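Cellulosomal scaffoldin (Acetivibrio cellulolyticus, PDB 4WI0) docks its C-terminal X-module and dockerin onto a type II cohesin during cellulosome assembly, while the whole protein probably also cleaves beta-1,4-glucan links in cellulose. Local coordinates at residues B[137-140]-B[141-144]; B[93-97]-B[98-102]; B[72-75]-B[76-80]. The protein carries 1 engineered substitution. One frame throughout, in Å; residues are numbered along the deposited sequence.

Contact 1: B[137-140]-B[141-144]; sequences ISLE and DVMI. With CA (calcium ion), chain D.
Asp141 and Ser138 meet in a hydrogen bond and, through a water, round a calcium ion. Both carboxylate oxygens of Asp141 bind the metal, OD2 at 2.6 Å from the calcium; a short acidic side chain that can clasp a cation with two oxygens suits this place. CG lies beside the backbone N (chi1 -58°), which turns the carboxylate back toward the start of the helix. There OD2 takes a second partner on its anti lone pair, the backbone N of Ser138 at 2.8 Å, in a nearly straight bond (163°). Metal and N-H together hold the carboxylate against rotation. Ser138 OG lies 2.6 Å from the O of calcium-bound water 1, so the serine serves the ion indirectly.

This ends an EF-hand-type calcium loop of the dockerin, where it runs into helix 139-146. Ser138 is the N-cap, and the bond from its backbone N to the Asp141 carboxylate is one half of a capping box; the other, from Asp141 N to Ser138 OG, is not made, since OG turns to the water. Asp130, Asn132, Asp134 and Ala136 O complete the metal site.

Backbone bonds then build the first turn: Met143 N to Leu139 O at 2.8 Å and Ile144 N to Glu140 O at 3.0 Å.

Leu139 packs on residues three and four places ahead: its CG rests 3.9 Å from Met143 CG, and its CD1 reaches Val142 CB at 4.1 Å. Outside, Leu139 N bonds to a polar side chain of the partner protein chain, and Glu140 packs on an aromatic one.

Contact 2: B[93-97]-B[98-102]; sequences DMAIG and GTQDG. With CA (calcium ion), chain C.
Asp93 and Asp101 grip one calcium ion from the two arms of a hairpin-like loop. Asp93 OD1 lies 2.3 Å from the metal and Asp101 OD1 2.4 Å, each giving a single oxygen; the two atoms come within 3.0 Å of each other because they share the cation, and their carboxylate planes are 29° apart. Two waters join them on the ion. Water 3 donates to Asp101 OD2, so the second oxygen of this aspartate helps indirectly, while water 2 donates to Met94 O at 2.8 Å.

The next shell fixes Asp93. With CG anti to the backbone N (chi1 -177°), its carboxylate reaches across to the other arm, where Gly102 N gives OD2 a hydrogen bond of 2.8 Å on the syn side, 31° out of the carboxylate plane. Gln100 NE2 adds a weak bond to the same oxygen; the amide of this glutamine is held mainly by the backbones of Asn63 and Tyr64, tying the calcium loop to a neighbouring loop.

Farther out, the arms are joined by Ile96 N to Thr99 O at 3.0 Å and weakly by Thr99 N to Ile96 O at 3.5 Å. Gly97 and Gly98 form a type I' turn, both with positive phi; glycine suits it, and Gly98 has no CB to crowd Gly97 O.

Ala103 O and Asp108 complete the protein ligands. Asp101, Ala103 and Asp108 have the spacing of the later ligands of an EF-hand loop, and Asp93 joins them from beyond a glycine turn, consistent with an EF-hand-type dockerin loop enlarged at its start.

Contact 3: B[72-75]-B[76-80]; sequences VSVT and ADKEL
The chain nearly reverses between residues 72-75 and 76-80, the two directions lying 155° apart, yet Val72 and Leu80 keep their CA atoms 8.3 Å apart, too far for paired strands. It is a beta-arch: strand 67-74 bonds through its backbone to strand 53-60 of one sheet, and strand 78-89 to strand 2-10 of the other, so the bend carries the chain from sheet to sheet of the beta-sandwich X-module, a member of the transthyretin-like clan.

Side chains fill the gap between the arms. Val72 CG1, anti to the backbone N (chi1 -177°), points across it and meets Leu80 CD2 at 3.6 Å, the two side chains running at about a right angle. Both also touch Val57 of strand 53-60, which puts them at the edge of the sandwich interior, where branched apolar residues pack well. Val74, the next inward-facing valine of its strand, sets CG1 3.7 Å from Ala76 O, close under the bend, and also touches Thr2.

Thr75 and Ala76 form the exposed bend, where a hydroxyl and a lone methyl can face solvent without needing a packing partner. Beyond them Asp77 accepts a hydrogen bond from Thr3 N, pinning the start of the second arm to strand 2-10.

Lys78 suits a partly open site, being apolar for most of its length and charged at its end. Its stem passes Val72, CE lying 4.0 Å from Val72 CG1. A bend at the last torsion (chi4 83°) then brings NZ to the carbonyl of Ser73, a weak hydrogen bond of 3.2 Å from Lys78 NZ to Ser73 O.

Along the chain the order is contact 3, contact 2, contact 1, running from the X-module into the dockerin. Contact 3 joins the two sheets at one end of the X-module, its centre about 32 Å from that of contact 2 and about 37 Å from that of contact 1, on the opposite side of the chain's centre from both. Contacts 1 and 2 are closer, about 18 Å between centres and about 8 Å between nearest atoms, and each belongs to a separate calcium site. Contact 2 leads toward helix 106-113, contact 1 begins helix 139-146. Only contact 1 touches the partner protein, so calcium there probably helps to order a helix start on the binding face.

Contact 1: B[137-140]-B[141-144]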
ATOM      1  N   ILE B 137       1.186  -1.166  -8.760  1.00 20.06           N
ATOM      2  CA  ILE B 137       0.035  -1.253  -7.862  1.00 19.41           C
ATOM      3  C   ILE B 137       0.411  -2.330  -6.864  1.00 19.35           C
ATOM      4  O   ILE B 137       0.509  -3.508  -7.220  1.00 20.17           O
ATOM      5  CB  ILE B 137      -1.279  -1.580  -8.604  1.00 19.55           C
ATOM      6  CG1 ILE B 137      -1.592  -0.465  -9.613  1.00 19.95           C
ATOM      7  CG2 ILE B 137      -2.425  -1.700  -7.610  1.00 19.16           C
ATOM      8  CD1 ILE B 137      -2.617  -0.827 -10.666  1.00 20.73           C
ATOM      9  N   SER B 138       0.668  -1.905  -5.631  1.00 18.78           N
ATOM     10  CA  SER B 138       1.248  -2.765  -4.602  1.00 18.83           C
ATOM     11  C   SER B 138       0.600  -2.437  -3.263  1.00 18.35           C
ATOM     12  O   SER B 138      -0.366  -1.678  -3.219  1.00 17.00           O
ATOM     13  CB  SER B 138       2.768  -2.555  -4.547  1.00 19.56           C
ATOM     14  OG  SER B 138       3.110  -1.214  -4.249  1.00 19.55           O
ATOM     15  N   LEU B 139       1.129  -3.009  -2.178  1.00 18.74           N
ATOM     16  CA  LEU B 139       0.565  -2.774  -0.842  1.00 18.61           C
ATOM     17  C   LEU B 139       0.634  -1.297  -0.425  1.00 18.53           C
ATOM     18  O   LEU B 139      -0.222  -0.834   0.326  1.00 17.66           O
ATOM     19  CB  LEU B 139       1.257  -3.645   0.211  1.00 19.07           C
ATOM     20  CG  LEU B 139       0.667  -3.623   1.628  1.00 19.05           C
ATOM     21  CD1 LEU B 139      -0.838  -3.865   1.615  1.00 18.64           C
ATOM     22  CD2 LEU B 139       1.362  -4.649   2.503  1.00 20.03           C
ATOM     23  N   GLU B 140       1.648  -0.567  -0.903  1.00 19.11           N
ATOM     24  CA  GLU B 140       1.737   0.877  -0.631  1.00 19.31           C
ATOM     25  C   GLU B 140       0.461   1.625  -0.997  1.00 17.63           C
ATOM     26  O   GLU B 140      -0.017   2.456  -0.227  1.00 17.67           O
ATOM     27  CB  GLU B 140       2.898   1.505  -1.388  1.00 20.83           C
ATOM     28  CG  GLU B 140       4.227   1.175  -0.775  1.00 23.22           C
ATOM     29  CD  GLU B 140       5.375   1.708  -1.575  1.00 26.12           C
ATOM     30  OE1 GLU B 140       5.435   2.956  -1.723  1.00 27.63           O
ATOM     31  OE2 GLU B 140       6.207   0.878  -2.027  1.00 26.79           O
ATOM     32  N   ASP B 141      -0.067   1.338  -2.184  1.00 16.67           N
ATOM     33  CA  ASP B 141      -1.292   1.981  -2.668  1.00 15.94           C
ATOM     34  C   ASP B 141      -2.472   1.655  -1.758  1.00 15.56           C
ATOM     35  O   ASP B 141      -3.270   2.530  -1.428  1.00 14.95           O
ATOM     36  CB  ASP B 141      -1.597   1.532  -4.094  1.00 15.81           C
ATOM     37  CG  ASP B 141      -0.459   1.842  -5.041  1.00 16.15           C
ATOM     38  OD1 ASP B 141      -0.230   3.034  -5.315  1.00 15.68           O
ATOM     39  OD2 ASP B 141       0.230   0.891  -5.473  1.00 16.67           O
ATOM     40  N   VAL B 142      -2.566   0.390  -1.355  1.00 16.15           N
ATOM     41  CA  VAL B 142      -3.627  -0.056  -0.445  1.00 16.34           C
ATOM     42  C   VAL B 142      -3.504   0.617   0.935  1.00 16.89           C
ATOM     43  O   VAL B 142      -4.514   1.037   1.519  1.00 16.31           O
ATOM     44  CB  VAL B 142      -3.624  -1.604  -0.314  1.00 16.87           C
ATOM     45  CG1 VAL B 142      -4.512  -2.077   0.835  1.00 16.96           C
ATOM     46  CG2 VAL B 142      -4.051  -2.251  -1.628  1.00 17.02           C
ATOM     47  N   MET B 143      -2.278   0.727   1.459  1.00 17.93           N
ATOM     48  CA  MET B 143      -2.060   1.336   2.783  1.00 19.13           C
ATOM     49  C   MET B 143      -2.336   2.839   2.778  1.00 18.38           C
ATOM     50  O   MET B 143      -2.729   3.396   3.805  1.00 17.94           O
ATOM     51  CB  MET B 143      -0.643   1.074   3.307  1.00 21.53           C
ATOM     52  CG  MET B 143      -0.329  -0.390   3.593  1.00 23.26           C
ATOM     53  SD  MET B 143      -1.373  -1.160   4.842  1.00 28.70           S
ATOM     54  CE  MET B 143      -0.837  -0.261   6.286  1.00 27.72           C
ATOM     55  N   ILE B 144      -2.156   3.489   1.630  1.00 17.33           N
ATOM     56  CA  ILE B 144      -2.530   4.900   1.489  1.00 17.43           C
ATOM     57  C   ILE B 144      -4.024   5.078   1.768  1.00 17.03           C
ATOM     58  O   ILE B 144      -4.422   5.993   2.476  1.00 17.22           O
ATOM     59  CB  ILE B 144      -2.178   5.452   0.091  1.00 17.27           C
ATOM     60  CG1 ILE B 144      -0.668   5.643  -0.025  1.00 17.64           C
ATOM     61  CG2 ILE B 144      -2.869   6.787  -0.177  1.00 17.44           C
ATOM     62  CD1 ILE B 144      -0.205   5.880  -1.446  1.00 17.74           C
TER
HETATM   63 CA    CA D 202       1.846   2.576  -6.525  1.00 19.93          CA
HETATM   64  O   HOH W   1       3.204   1.231  -5.000  1.00 20.01           O

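Contact 2: B[93-97]-B[98-102]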
ATOM      1  N   ASP B  93     -10.728   7.736  -2.476  1.00 17.68           N
ATOM      2  CA  ASP B  93     -12.151   7.691  -2.846  1.00 18.72           C
ATOM      3  C   ASP B  93     -12.218   7.509  -4.362  1.00 19.25           C
ATOM      4  O   ASP B  93     -12.170   8.479  -5.127  1.00 19.24           O
ATOM      5  CB  ASP B  93     -12.924   8.939  -2.411  1.00 18.79           C
ATOM      6  CG  ASP B  93     -14.408   8.841  -2.743  1.00 20.22           C
ATOM      7  OD1 ASP B  93     -14.877   7.703  -2.929  1.00 20.49           O
ATOM      8  OD2 ASP B  93     -15.108   9.883  -2.834  1.00 20.56           O
ATOM      9  N   MET B  94     -12.338   6.252  -4.777  1.00 19.97           N
ATOM     10  CA  MET B  94     -12.117   5.838  -6.156  1.00 21.20           C
ATOM     11  C   MET B  94     -13.374   5.974  -7.012  1.00 23.12           C
ATOM     12  O   MET B  94     -14.488   5.778  -6.527  1.00 22.72           O
ATOM     13  CB  MET B  94     -11.666   4.373  -6.186  1.00 21.60           C
ATOM     14  CG  MET B  94     -10.488   4.049  -5.282  1.00 20.90           C
ATOM     15  SD  MET B  94      -9.019   5.023  -5.653  1.00 21.36           S
ATOM     16  CE  MET B  94      -8.588   4.327  -7.239  1.00 21.68           C
ATOM     17  N   ALA B  95     -13.178   6.289  -8.292  1.00 25.12           N
ATOM     18  CA  ALA B  95     -14.262   6.263  -9.272  1.00 27.51           C
ATOM     19  C   ALA B  95     -14.677   4.820  -9.572  1.00 30.09           C
ATOM     20  O   ALA B  95     -13.944   4.069 -10.221  1.00 30.22           O
ATOM     21  CB  ALA B  95     -13.854   6.983 -10.548  1.00 27.49           C
ATOM     22  N   ILE B  96     -15.856   4.448  -9.075  1.00 33.23           N
ATOM     23  CA  ILE B  96     -16.413   3.107  -9.238  1.00 36.20           C
ATOM     24  C   ILE B  96     -17.789   3.275  -9.865  1.00 40.67           C
ATOM     25  O   ILE B  96     -18.646   3.974  -9.316  1.00 42.25           O
ATOM     26  CB  ILE B  96     -16.553   2.374  -7.885  1.00 35.64           C
ATOM     27  CG1 ILE B  96     -15.206   2.329  -7.153  1.00 33.51           C
ATOM     28  CG2 ILE B  96     -17.077   0.956  -8.097  1.00 36.96           C
ATOM     29  CD1 ILE B  96     -15.313   1.935  -5.694  1.00 33.49           C
ATOM     30  N   GLY B  97     -17.996   2.641 -11.015  1.00 44.47           N
ATOM     31  CA  GLY B  97     -19.201   2.867 -11.810  1.00 47.72           C
ATOM     32  C   GLY B  97     -19.240   4.276 -12.377  1.00 48.22           C
ATOM     33  O   GLY B  97     -20.317   4.836 -12.581  1.00 50.19           O
ATOM     34  N   GLY B  98     -18.059   4.848 -12.623  1.00 48.59           N
ATOM     35  CA  GLY B  98     -17.932   6.213 -13.145  1.00 48.55           C
ATOM     36  C   GLY B  98     -18.317   7.318 -12.169  1.00 46.67           C
ATOM     37  O   GLY B  98     -18.689   8.419 -12.591  1.00 48.46           O
ATOM     38  N   THR B  99     -18.227   7.031 -10.869  1.00 42.01           N
ATOM     39  CA  THR B  99     -18.611   7.983  -9.825  1.00 36.76           C
ATOM     40  C   THR B  99     -17.960   7.681  -8.473  1.00 31.43           C
ATOM     41  O   THR B  99     -17.850   6.518  -8.069  1.00 30.09           O
ATOM     42  CB  THR B  99     -20.134   7.990  -9.616  1.00 38.39           C
ATOM     43  OG1 THR B  99     -20.783   8.184 -10.876  1.00 44.48           O
ATOM     44  CG2 THR B  99     -20.554   9.103  -8.654  1.00 37.18           C
ATOM     45  N   GLN B 100     -17.541   8.742  -7.785  1.00 27.17           N
ATOM     46  CA  GLN B 100     -17.044   8.643  -6.411  1.00 25.01           C
ATOM     47  C   GLN B 100     -18.204   8.833  -5.445  1.00 25.62           C
ATOM     48  O   GLN B 100     -19.156   9.536  -5.762  1.00 26.92           O
ATOM     49  CB  GLN B 100     -15.984   9.698  -6.158  1.00 22.92           C
ATOM     50  CG  GLN B 100     -14.751   9.528  -7.036  1.00 22.28           C
ATOM     51  CD  GLN B 100     -13.731  10.634  -6.849  1.00 20.85           C
ATOM     52  OE1 GLN B 100     -13.067  11.029  -7.799  1.00 22.53           O
ATOM     53  NE2 GLN B 100     -13.597  11.133  -5.633  1.00 19.57           N
ATOM     54  N   ASP B 101     -18.127   8.220  -4.267  1.00 24.93           N
ATOM     55  CA  ASP B 101     -19.244   8.282  -3.313  1.00 25.16           C
ATOM     56  C   ASP B 101     -18.948   9.107  -2.054  1.00 23.76           C
ATOM     57  O   ASP B 101     -19.773   9.160  -1.149  1.00 24.02           O
ATOM     58  CB  ASP B 101     -19.712   6.861  -2.943  1.00 26.03           C
ATOM     59  CG  ASP B 101     -18.668   6.073  -2.168  1.00 25.17           C
ATOM     60  OD1 ASP B 101     -17.549   6.584  -1.983  1.00 23.17           O
ATOM     61  OD2 ASP B 101     -18.969   4.938  -1.740  1.00 26.82           O
ATOM     62  N   GLY B 102     -17.785   9.752  -1.994  1.00 22.74           N
ATOM     63  CA  GLY B 102     -17.447  10.620  -0.860  1.00 22.03           C
ATOM     64  C   GLY B 102     -17.202   9.877   0.445  1.00 22.09           C
ATOM     65  O   GLY B 102     -17.408  10.417   1.534  1.00 22.07           O
TER
HETATM   66 CA    CA C 201     -15.393   5.583  -2.098  1.00 19.58          CA
HETATM   67  O   HOH W   2     -16.202   5.438  -4.403  1.00 22.57           O
HETATM   68  O   HOH W   3     -16.620   3.553  -1.840  1.00 22.89           O

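Contact 3: B[72-75]-B[76-80]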
ATOM      1  N   VAL B  72     -13.570  30.930   4.783  1.00 21.44           N
ATOM      2  CA  VAL B  72     -12.367  31.529   4.231  1.00 21.01           C
ATOM      3  C   VAL B  72     -12.671  33.009   3.996  1.00 21.89           C
ATOM      4  O   VAL B  72     -13.417  33.377   3.080  1.00 22.22           O
ATOM      5  CB  VAL B  72     -11.908  30.841   2.927  1.00 20.10           C
ATOM      6  CG1 VAL B  72     -10.605  31.453   2.434  1.00 19.97           C
ATOM      7  CG2 VAL B  72     -11.739  29.344   3.146  1.00 19.21           C
ATOM      8  N   SER B  73     -12.099  33.846   4.854  1.00 22.78           N
ATOM      9  CA  SER B  73     -12.392  35.274   4.875  1.00 24.01           C
ATOM     10  C   SER B  73     -11.352  36.002   4.036  1.00 23.41           C
ATOM     11  O   SER B  73     -10.158  35.926   4.325  1.00 23.46           O
ATOM     12  CB  SER B  73     -12.367  35.775   6.319  1.00 24.83           C
ATOM     13  OG  SER B  73     -12.679  37.151   6.395  1.00 26.90           O
ATOM     14  N   VAL B  74     -11.802  36.688   2.990  1.00 22.94           N
ATOM     15  CA  VAL B  74     -10.899  37.364   2.064  1.00 22.69           C
ATOM     16  C   VAL B  74     -11.124  38.883   2.108  1.00 23.29           C
ATOM     17  O   VAL B  74     -12.176  39.372   1.683  1.00 23.32           O
ATOM     18  CB  VAL B  74     -11.109  36.862   0.621  1.00 22.60           C
ATOM     19  CG1 VAL B  74     -10.161  37.572  -0.338  1.00 23.12           C
ATOM     20  CG2 VAL B  74     -10.927  35.351   0.539  1.00 21.93           C
ATOM     21  N   THR B  75     -10.137  39.608   2.627  1.00 23.46           N
ATOM     22  CA  THR B  75     -10.172  41.078   2.696  1.00 24.33           C
ATOM     23  C   THR B  75      -9.085  41.757   1.847  1.00 25.40           C
ATOM     24  O   THR B  75      -9.140  42.965   1.606  1.00 25.46           O
ATOM     25  CB  THR B  75     -10.019  41.562   4.150  1.00 24.49           C
ATOM     26  OG1 THR B  75      -8.771  41.115   4.690  1.00 24.07           O
ATOM     27  CG2 THR B  75     -11.159  41.044   5.017  1.00 24.19           C
ATOM     28  N   ALA B  76      -8.097  40.966   1.428  1.00 25.50           N
ATOM     29  CA  ALA B  76      -6.991  41.403   0.578  1.00 26.70           C
ATOM     30  C   ALA B  76      -6.331  40.132   0.042  1.00 26.77           C
ATOM     31  O   ALA B  76      -6.847  39.026   0.258  1.00 25.80           O
ATOM     32  CB  ALA B  76      -5.994  42.229   1.377  1.00 27.31           C
ATOM     33  N   ASP B  77      -5.196  40.265  -0.640  1.00 27.75           N
ATOM     34  CA  ASP B  77      -4.466  39.082  -1.098  1.00 27.82           C
ATOM     35  C   ASP B  77      -4.302  38.121   0.077  1.00 27.57           C
ATOM     36  O   ASP B  77      -3.923  38.547   1.166  1.00 27.97           O
ATOM     37  CB  ASP B  77      -3.091  39.466  -1.650  1.00 29.10           C
ATOM     38  CG  ASP B  77      -3.168  40.178  -2.987  1.00 29.95           C
ATOM     39  OD1 ASP B  77      -4.251  40.215  -3.612  1.00 29.48           O
ATOM     40  OD2 ASP B  77      -2.125  40.700  -3.425  1.00 32.17           O
ATOM     41  N   LYS B  78      -4.599  36.838  -0.142  1.00 26.91           N
ATOM     42  CA  LYS B  78      -4.597  35.849   0.931  1.00 26.43           C
ATOM     43  C   LYS B  78      -3.948  34.538   0.509  1.00 25.99           C
ATOM     44  O   LYS B  78      -4.305  33.961  -0.523  1.00 24.61           O
ATOM     45  CB  LYS B  78      -6.029  35.553   1.386  1.00 26.53           C
ATOM     46  CG  LYS B  78      -6.115  34.542   2.524  1.00 27.34           C
ATOM     47  CD  LYS B  78      -7.557  34.262   2.905  1.00 28.88           C
ATOM     48  CE  LYS B  78      -7.655  33.479   4.207  1.00 30.27           C
ATOM     49  NZ  LYS B  78      -7.555  34.377   5.388  1.00 31.69           N
ATOM     50  N   GLU B  79      -3.027  34.064   1.346  1.00 26.18           N
ATOM     51  CA  GLU B  79      -2.403  32.756   1.171  1.00 26.37           C
ATOM     52  C   GLU B  79      -3.097  31.732   2.077  1.00 24.64           C
ATOM     53  O   GLU B  79      -3.011  31.821   3.295  1.00 25.55           O
ATOM     54  CB  GLU B  79      -0.902  32.852   1.489  1.00 28.61           C
ATOM     55  CG  GLU B  79      -0.073  31.738   0.889  1.00 29.55           C
ATOM     56  CD  GLU B  79       1.426  32.007   0.918  1.00 33.34           C
ATOM     57  OE1 GLU B  79       1.933  32.560   1.925  1.00 34.09           O
ATOM     58  OE2 GLU B  79       2.097  31.653  -0.080  1.00 33.77           O
ATOM     59  N   LEU B  80      -3.800  30.776   1.478  1.00 22.91           N
ATOM     60  CA  LEU B  80      -4.530  29.759   2.235  1.00 21.16           C
ATOM     61  C   LEU B  80      -3.619  28.769   2.919  1.00 20.43           C
ATOM     62  O   LEU B  80      -3.974  28.230   3.956  1.00 19.79           O
ATOM     63  CB  LEU B  80      -5.474  28.981   1.330  1.00 21.13           C
ATOM     64  CG  LEU B  80      -6.525  29.809   0.594  1.00 22.03           C
ATOM     65  CD1 LEU B  80      -7.605  28.880   0.061  1.00 21.98           C
ATOM     66  CD2 LEU B  80      -7.130  30.880   1.501  1.00 22.79           C
TER